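Local atomic coordinates of iron-containing superoxide dismutase B2 (Trypanosoma brucei, PDB entry 3ESF), a protein that probably protects the cell from superoxide by catalysing its dismutation to hydrogen peroxide and oxygen at an iron centre. Residues A71-F74 against N75-Y79; Q24-F27 against H28-H32. The protein carries 1 engineered substitution. All coordinates share one frame; numbering follows the deposited sequence.

Overall arrangement
Contacts 1 and 2 are runs of a little over two turns in two helices of the alpha-hairpin domain, 64-81 and 22-45, and their centres lie about 13 Å apart with the iron between them. Each gives one histidine to the metal, and His76 NE2 of contact 1 lies 3.2 Å from His28 NE2 of contact 2 in the coordination shell. Asp161, His165 and a water complete the site. The helices also meet beside the iron, where Tyr79 CE2 packs 3.5 Å from His28 CE1. Contact 1 is buried, its centre about 6 Å from that of the chain, contact 2 about 14 Å out; both reach the second subunit, through Gln72 and through Phe27, Lys31 and His32 respectively.

Contact 1 of 2, residues A71-F74 against N75-Y79; sequences AQIF and NHNFY. With FE (Fe (III) ion), chain E.
The rings of Phe74 and Phe78, one helical turn apart, are nearly parallel (8° between planes) but strongly offset, their centroids 5.8 Å apart, with little of one ring over the other. At the edge of the Phe74 ring, in its plane, sits Asn75 OD1, 3.7 Å from CD2. The His76 imidazole has the carbonyl oxygen of Gln72 at its edge and the Gln72 amide across it at 85°, NE2 coming within 3.5 Å of His76 CE1. Helix 64-81 belongs to the alpha-hairpin domain of Fe/Mn superoxide dismutases and supplies one iron ligand: His76 NE2 binds the ferric ion at 2.2 Å, alongside His28, Asp161 and His165. The other ring nitrogen, ND1, gives its hydrogen to Gln72 O at 2.6 Å. With CG beside the backbone N (chi1 -75°), the ring reaches back to that oxygen, which also accepts a hydrogen bond from His76 N, on the opposite face of its carbonyl plane. Two bonds thus grip one oxygen, and the one from ND1, with the iron bond at NE2, holds the ring's rotation. Gln72 NE2 is bonded to Tyr36 OH and more weakly, at 3.3 Å, to the water on the iron.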
ATOM      1  N   ALA A  71     -12.153  -0.781 -10.755  1.00 19.15           N
ATOM      2  CA  ALA A  71     -10.876  -1.439 -11.036  1.00 19.21           C
ATOM      3  C   ALA A  71     -10.504  -2.466  -9.971  1.00 19.45           C
ATOM      4  O   ALA A  71     -10.136  -3.592 -10.297  1.00 20.05           O
ATOM      5  CB  ALA A  71      -9.761  -0.395 -11.196  1.00 18.69           C
ATOM      6  N   GLN A  72     -10.583  -2.070  -8.702  1.00 19.63           N
ATOM      7  CA  GLN A  72     -10.335  -3.003  -7.601  1.00 19.55           C
ATOM      8  C   GLN A  72     -11.321  -4.159  -7.559  1.00 19.37           C
ATOM      9  O   GLN A  72     -10.944  -5.265  -7.202  1.00 19.81           O
ATOM     10  CB  GLN A  72     -10.324  -2.288  -6.258  1.00 19.57           C
ATOM     11  CG  GLN A  72      -9.111  -1.398  -6.057  1.00 19.93           C
ATOM     12  CD  GLN A  72      -7.829  -2.173  -5.890  1.00 19.65           C
ATOM     13  OE1 GLN A  72      -7.163  -2.497  -6.863  1.00 22.55           O
ATOM     14  NE2 GLN A  72      -7.471  -2.470  -4.646  1.00 20.39           N
ATOM     15  N   ILE A  73     -12.584  -3.906  -7.904  1.00 18.99           N
ATOM     16  CA  ILE A  73     -13.558  -4.986  -8.014  1.00 18.74           C
ATOM     17  C   ILE A  73     -13.144  -6.053  -9.056  1.00 19.15           C
ATOM     18  O   ILE A  73     -13.139  -7.254  -8.774  1.00 18.33           O
ATOM     19  CB  ILE A  73     -15.000  -4.436  -8.246  1.00 18.00           C
ATOM     20  CG1 ILE A  73     -15.458  -3.663  -6.986  1.00 16.33           C
ATOM     21  CG2 ILE A  73     -16.003  -5.581  -8.594  1.00 18.70           C
ATOM     22  CD1 ILE A  73     -16.604  -2.696  -7.231  1.00 16.16           C
ATOM     23  N   PHE A  74     -12.820  -5.602 -10.254  1.00 18.87           N
ATOM     24  CA  PHE A  74     -12.384  -6.507 -11.315  1.00 19.46           C
ATOM     25  C   PHE A  74     -11.067  -7.205 -10.948  1.00 19.09           C
ATOM     26  O   PHE A  74     -10.947  -8.417 -11.142  1.00 19.47           O
ATOM     27  CB  PHE A  74     -12.261  -5.728 -12.617  1.00 19.44           C
ATOM     28  CG  PHE A  74     -11.661  -6.492 -13.718  1.00 19.65           C
ATOM     29  CD1 PHE A  74     -12.475  -7.023 -14.727  1.00 20.41           C
ATOM     30  CD2 PHE A  74     -10.285  -6.712 -13.767  1.00 21.46           C
ATOM     31  CE1 PHE A  74     -11.914  -7.756 -15.777  1.00 23.48           C
ATOM     32  CE2 PHE A  74      -9.724  -7.463 -14.803  1.00 22.20           C
ATOM     33  CZ  PHE A  74     -10.530  -7.970 -15.818  1.00 21.33           C
ATOM     34  N   ASN A  75     -10.104  -6.448 -10.403  1.00 19.19           N
ATOM     35  CA  ASN A  75      -8.786  -6.985 -10.045  1.00 19.06           C
ATOM     36  C   ASN A  75      -8.922  -8.110  -9.019  1.00 19.08           C
ATOM     37  O   ASN A  75      -8.268  -9.116  -9.144  1.00 19.18           O
ATOM     38  CB  ASN A  75      -7.844  -5.900  -9.492  1.00 18.74           C
ATOM     39  CG  ASN A  75      -7.398  -4.906 -10.546  1.00 19.65           C
ATOM     40  OD1 ASN A  75      -7.578  -5.105 -11.755  1.00 20.54           O
ATOM     41  ND2 ASN A  75      -6.809  -3.826 -10.095  1.00 18.80           N
ATOM     42  N   HIS A  76      -9.749  -7.910  -7.992  1.00 19.12           N
ATOM     43  CA  HIS A  76      -9.963  -8.936  -6.964  1.00 19.23           C
ATOM     44  C   HIS A  76     -10.699 -10.147  -7.479  1.00 19.22           C
ATOM     45  O   HIS A  76     -10.397 -11.265  -7.095  1.00 19.36           O
ATOM     46  CB  HIS A  76     -10.701  -8.347  -5.763  1.00 18.87           C
ATOM     47  CG  HIS A  76      -9.829  -7.487  -4.912  1.00 19.16           C
ATOM     48  ND1 HIS A  76      -9.534  -6.180  -5.235  1.00 17.78           N
ATOM     49  CD2 HIS A  76      -9.112  -7.778  -3.804  1.00 19.12           C
ATOM     50  CE1 HIS A  76      -8.690  -5.696  -4.344  1.00 20.69           C
ATOM     51  NE2 HIS A  76      -8.399  -6.653  -3.480  1.00 18.73           N
ATOM     52  N   ASN A  77     -11.708  -9.925  -8.323  1.00 19.54           N
ATOM     53  CA  ASN A  77     -12.400 -11.036  -8.980  1.00 19.17           C
ATOM     54  C   ASN A  77     -11.383 -11.903  -9.730  1.00 19.06           C
ATOM     55  O   ASN A  77     -11.370 -13.141  -9.607  1.00 17.54           O
ATOM     56  CB  ASN A  77     -13.474 -10.539  -9.969  1.00 19.44           C
ATOM     57  CG  ASN A  77     -14.721  -9.961  -9.273  1.00 18.97           C
ATOM     58  OD1 ASN A  77     -14.932 -10.152  -8.077  1.00 18.65           O
ATOM     59  ND2 ASN A  77     -15.573  -9.297 -10.056  1.00 17.14           N
ATOM     60  N   PHE A  78     -10.539 -11.232 -10.502  1.00 18.22           N
ATOM     61  CA  PHE A  78      -9.552 -11.909 -11.334  1.00 18.86           C
ATOM     62  C   PHE A  78      -8.500 -12.628 -10.468  1.00 18.82           C
ATOM     63  O   PHE A  78      -8.074 -13.749 -10.777  1.00 19.13           O
ATOM     64  CB  PHE A  78      -8.887 -10.884 -12.274  1.00 19.04           C
ATOM     65  CG  PHE A  78      -8.336 -11.495 -13.522  1.00 19.81           C
ATOM     66  CD1 PHE A  78      -9.187 -11.869 -14.567  1.00 20.14           C
ATOM     67  CD2 PHE A  78      -6.979 -11.720 -13.655  1.00 19.04           C
ATOM     68  CE1 PHE A  78      -8.677 -12.452 -15.730  1.00 19.74           C
ATOM     69  CE2 PHE A  78      -6.460 -12.289 -14.820  1.00 18.80           C
ATOM     70  CZ  PHE A  78      -7.310 -12.655 -15.851  1.00 18.21           C
ATOM     71  N   TYR A  79      -8.093 -11.968  -9.389  1.00 18.92           N
ATOM     72  CA  TYR A  79      -7.196 -12.552  -8.374  1.00 19.34           C
ATOM     73  C   TYR A  79      -7.688 -13.885  -7.769  1.00 18.98           C
ATOM     74  O   TYR A  79      -6.923 -14.835  -7.706  1.00 19.11           O
ATOM     75  CB  TYR A  79      -7.006 -11.523  -7.256  1.00 18.87           C
ATOM     76  CG  TYR A  79      -6.188 -11.974  -6.058  1.00 19.90           C
ATOM     77  CD1 TYR A  79      -4.881 -12.463  -6.217  1.00 17.72           C
ATOM     78  CD2 TYR A  79      -6.720 -11.886  -4.759  1.00 19.74           C
ATOM     79  CE1 TYR A  79      -4.113 -12.832  -5.110  1.00 20.79           C
ATOM     80  CE2 TYR A  79      -5.988 -12.265  -3.662  1.00 19.72           C
ATOM     81  CZ  TYR A  79      -4.675 -12.724  -3.826  1.00 20.55           C
ATOM     82  OH  TYR A  79      -3.938 -13.084  -2.713  1.00 20.93           O
TER
HETATM   83 FE    FE E 198      -6.666  -6.751  -2.199  1.00 21.69          FE
HETATM   84  O   HOH W   1      -5.882  -5.084  -3.285  1.00 20.31           O

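Contact 2 of 2, residues Q24-F27 against H28-H32; sequences QVTF and HYDKH. With FE (Fe (III) ion), chain E.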
ATOM      1  N   GLN A  24      -7.297 -14.826   6.611  1.00 19.23           N
ATOM      2  CA  GLN A  24      -6.749 -13.988   5.530  1.00 19.03           C
ATOM      3  C   GLN A  24      -7.727 -13.761   4.359  1.00 18.80           C
ATOM      4  O   GLN A  24      -7.940 -12.629   3.921  1.00 19.14           O
ATOM      5  CB  GLN A  24      -5.423 -14.593   4.992  1.00 19.12           C
ATOM      6  CG  GLN A  24      -4.713 -13.748   3.923  1.00 19.22           C
ATOM      7  CD  GLN A  24      -4.258 -12.371   4.436  1.00 21.42           C
ATOM      8  OE1 GLN A  24      -3.135 -12.221   4.940  1.00 19.17           O
ATOM      9  NE2 GLN A  24      -5.125 -11.357   4.285  1.00 21.51           N
ATOM     10  N   VAL A  25      -8.297 -14.843   3.848  1.00 19.14           N
ATOM     11  CA  VAL A  25      -9.307 -14.777   2.793  1.00 19.32           C
ATOM     12  C   VAL A  25     -10.602 -14.045   3.255  1.00 19.19           C
ATOM     13  O   VAL A  25     -11.192 -13.277   2.482  1.00 19.15           O
ATOM     14  CB  VAL A  25      -9.625 -16.203   2.237  1.00 19.60           C
ATOM     15  CG1 VAL A  25     -10.770 -16.163   1.208  1.00 19.05           C
ATOM     16  CG2 VAL A  25      -8.348 -16.852   1.631  1.00 18.59           C
ATOM     17  N   THR A  26     -11.027 -14.282   4.495  1.00 19.32           N
ATOM     18  CA  THR A  26     -12.240 -13.624   5.053  1.00 19.62           C
ATOM     19  C   THR A  26     -12.095 -12.120   5.098  1.00 19.45           C
ATOM     20  O   THR A  26     -12.954 -11.413   4.564  1.00 19.60           O
ATOM     21  CB  THR A  26     -12.590 -14.126   6.461  1.00 19.34           C
ATOM     22  OG1 THR A  26     -12.915 -15.512   6.385  1.00 19.49           O
ATOM     23  CG2 THR A  26     -13.799 -13.406   6.997  1.00 20.33           C
ATOM     24  N   PHE A  27     -11.034 -11.614   5.735  1.00 19.36           N
ATOM     25  CA  PHE A  27     -10.842 -10.150   5.762  1.00 19.31           C
ATOM     26  C   PHE A  27     -10.714  -9.595   4.352  1.00 19.48           C
ATOM     27  O   PHE A  27     -11.307  -8.563   4.034  1.00 20.38           O
ATOM     28  CB  PHE A  27      -9.679  -9.709   6.682  1.00 19.30           C
ATOM     29  CG  PHE A  27     -10.071  -9.613   8.132  1.00 19.68           C
ATOM     30  CD1 PHE A  27     -10.595  -8.431   8.646  1.00 19.28           C
ATOM     31  CD2 PHE A  27      -9.974 -10.724   8.968  1.00 19.28           C
ATOM     32  CE1 PHE A  27     -10.981  -8.343   9.989  1.00 20.47           C
ATOM     33  CE2 PHE A  27     -10.349 -10.649  10.300  1.00 19.83           C
ATOM     34  CZ  PHE A  27     -10.864  -9.461  10.813  1.00 21.06           C
ATOM     35  N   HIS A  28      -9.965 -10.283   3.498  1.00 19.00           N
ATOM     36  CA  HIS A  28      -9.662  -9.742   2.182  1.00 18.84           C
ATOM     37  C   HIS A  28     -10.925  -9.616   1.290  1.00 19.06           C
ATOM     38  O   HIS A  28     -11.161  -8.572   0.634  1.00 18.37           O
ATOM     39  CB  HIS A  28      -8.582 -10.609   1.524  1.00 17.91           C
ATOM     40  CG  HIS A  28      -7.911  -9.948   0.373  1.00 17.23           C
ATOM     41  ND1 HIS A  28      -6.961 -10.579  -0.390  1.00 16.49           N
ATOM     42  CD2 HIS A  28      -8.070  -8.715  -0.162  1.00 16.09           C
ATOM     43  CE1 HIS A  28      -6.559  -9.765  -1.347  1.00 16.43           C
ATOM     44  NE2 HIS A  28      -7.215  -8.627  -1.228  1.00 15.69           N
ATOM     45  N   TYR A  29     -11.728 -10.681   1.299  1.00 18.47           N
ATOM     46  CA  TYR A  29     -12.983 -10.723   0.558  1.00 18.88           C
ATOM     47  C   TYR A  29     -14.073  -9.912   1.261  1.00 18.84           C
ATOM     48  O   TYR A  29     -14.656  -9.035   0.633  1.00 18.64           O
ATOM     49  CB  TYR A  29     -13.449 -12.178   0.295  1.00 18.27           C
ATOM     50  CG  TYR A  29     -14.673 -12.305  -0.603  1.00 19.06           C
ATOM     51  CD1 TYR A  29     -14.536 -12.495  -1.994  1.00 19.22           C
ATOM     52  CD2 TYR A  29     -15.968 -12.261  -0.064  1.00 17.65           C
ATOM     53  CE1 TYR A  29     -15.656 -12.607  -2.820  1.00 18.72           C
ATOM     54  CE2 TYR A  29     -17.082 -12.352  -0.869  1.00 19.25           C
ATOM     55  CZ  TYR A  29     -16.927 -12.530  -2.256  1.00 19.97           C
ATOM     56  OH  TYR A  29     -18.051 -12.652  -3.055  1.00 18.35           O
ATOM     57  N   ASP A  30     -14.334 -10.190   2.547  1.00 18.87           N
ATOM     58  CA  ASP A  30     -15.497  -9.589   3.243  1.00 19.16           C
ATOM     59  C   ASP A  30     -15.324  -8.096   3.528  1.00 19.28           C
ATOM     60  O   ASP A  30     -16.292  -7.350   3.479  1.00 18.69           O
ATOM     61  CB  ASP A  30     -15.839 -10.303   4.554  1.00 19.11           C
ATOM     62  CG  ASP A  30     -16.550 -11.632   4.351  1.00 19.98           C
ATOM     63  OD1 ASP A  30     -16.973 -11.943   3.214  1.00 21.20           O
ATOM     64  OD2 ASP A  30     -16.691 -12.380   5.343  1.00 20.17           O
ATOM     65  N   LYS A  31     -14.100  -7.690   3.859  1.00 19.30           N
ATOM     66  CA  LYS A  31     -13.812  -6.296   4.197  1.00 19.42           C
ATOM     67  C   LYS A  31     -13.323  -5.501   2.982  1.00 19.73           C
ATOM     68  O   LYS A  31     -14.019  -4.585   2.551  1.00 20.07           O
ATOM     69  CB  LYS A  31     -12.885  -6.181   5.423  1.00 20.33           C
ATOM     70  CG  LYS A  31     -13.350  -7.010   6.674  1.00 20.28           C
ATOM     71  CD  LYS A  31     -14.700  -6.501   7.202  1.00 23.91           C
ATOM     72  CE  LYS A  31     -14.942  -6.789   8.703  1.00 25.86           C
ATOM     73  NZ  LYS A  31     -14.634  -8.183   9.188  1.00 29.73           N
ATOM     74  N   HIS A  32     -12.172  -5.859   2.403  1.00 19.41           N
ATOM     75  CA  HIS A  32     -11.619  -5.087   1.291  1.00 19.41           C
ATOM     76  C   HIS A  32     -12.412  -5.188   0.006  1.00 19.85           C
ATOM     77  O   HIS A  32     -12.859  -4.159  -0.503  1.00 20.09           O
ATOM     78  CB  HIS A  32     -10.121  -5.374   1.053  1.00 19.67           C
ATOM     79  CG  HIS A  32      -9.280  -5.075   2.253  1.00 19.21           C
ATOM     80  ND1 HIS A  32      -8.872  -3.797   2.563  1.00 16.11           N
ATOM     81  CD2 HIS A  32      -8.862  -5.865   3.271  1.00 18.73           C
ATOM     82  CE1 HIS A  32      -8.190  -3.819   3.695  1.00 19.26           C
ATOM     83  NE2 HIS A  32      -8.179  -5.059   4.154  1.00 18.98           N
TER
HETATM   84 FE    FE E 198      -6.666  -6.751  -2.199  1.00 21.69          FE
HETATM   85  O   HOH W   1      -5.882  -5.084  -3.285  1.00 20.31           O
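Phe27 O takes two backbone donors, Lys31 N at 2.9 Å, from above the carbonyl plane, and His32 N at 3.3 Å, nearly along the C=O axis, so the regular helical bonding that joins Gln24 O to His28 N and Thr26 O to Asp30 N widens into a pi-type turn at 28-32. Alongside this turn the lysine chain of Lys31 follows the Phe27 ring in the same direction. Lys31 CG packs 3.7 Å from Phe27 CD1, and the kinked chain (chi2 -64°) keeps its NZ beside the ring farther out, 3.7 Å from Phe27 CE1. Both residues also touch Asn173 of the second subunit. On helix 22-45, within the alpha-hairpin domain of the Fe/Mn superoxide dismutase family, the same stretch delivers an iron ligand: His28 NE2 binds the ferric ion at 2.2 Å. Its CG is anti to the backbone N (chi1 -163°), which carries the imidazole away from residues 24-27 and out to the metal, while CB rests 3.2 Å from Gln24 O. Trp80 meets the His28 ring edge-to-face. The ring of His32 stacks on that of His165, another iron ligand, and its NE2 is hydrogen-bonded to Tyr168 OH of the second subunit, tying the pi-type turn to the dimer interface. Thr26 CG2 lies 3.5 Å from Asp30 OD2, the two side chains crossing at a slant; Asp30 OD1 is bonded to Tyr12 OH, and Thr26 OG1 turns back to Lys22 O.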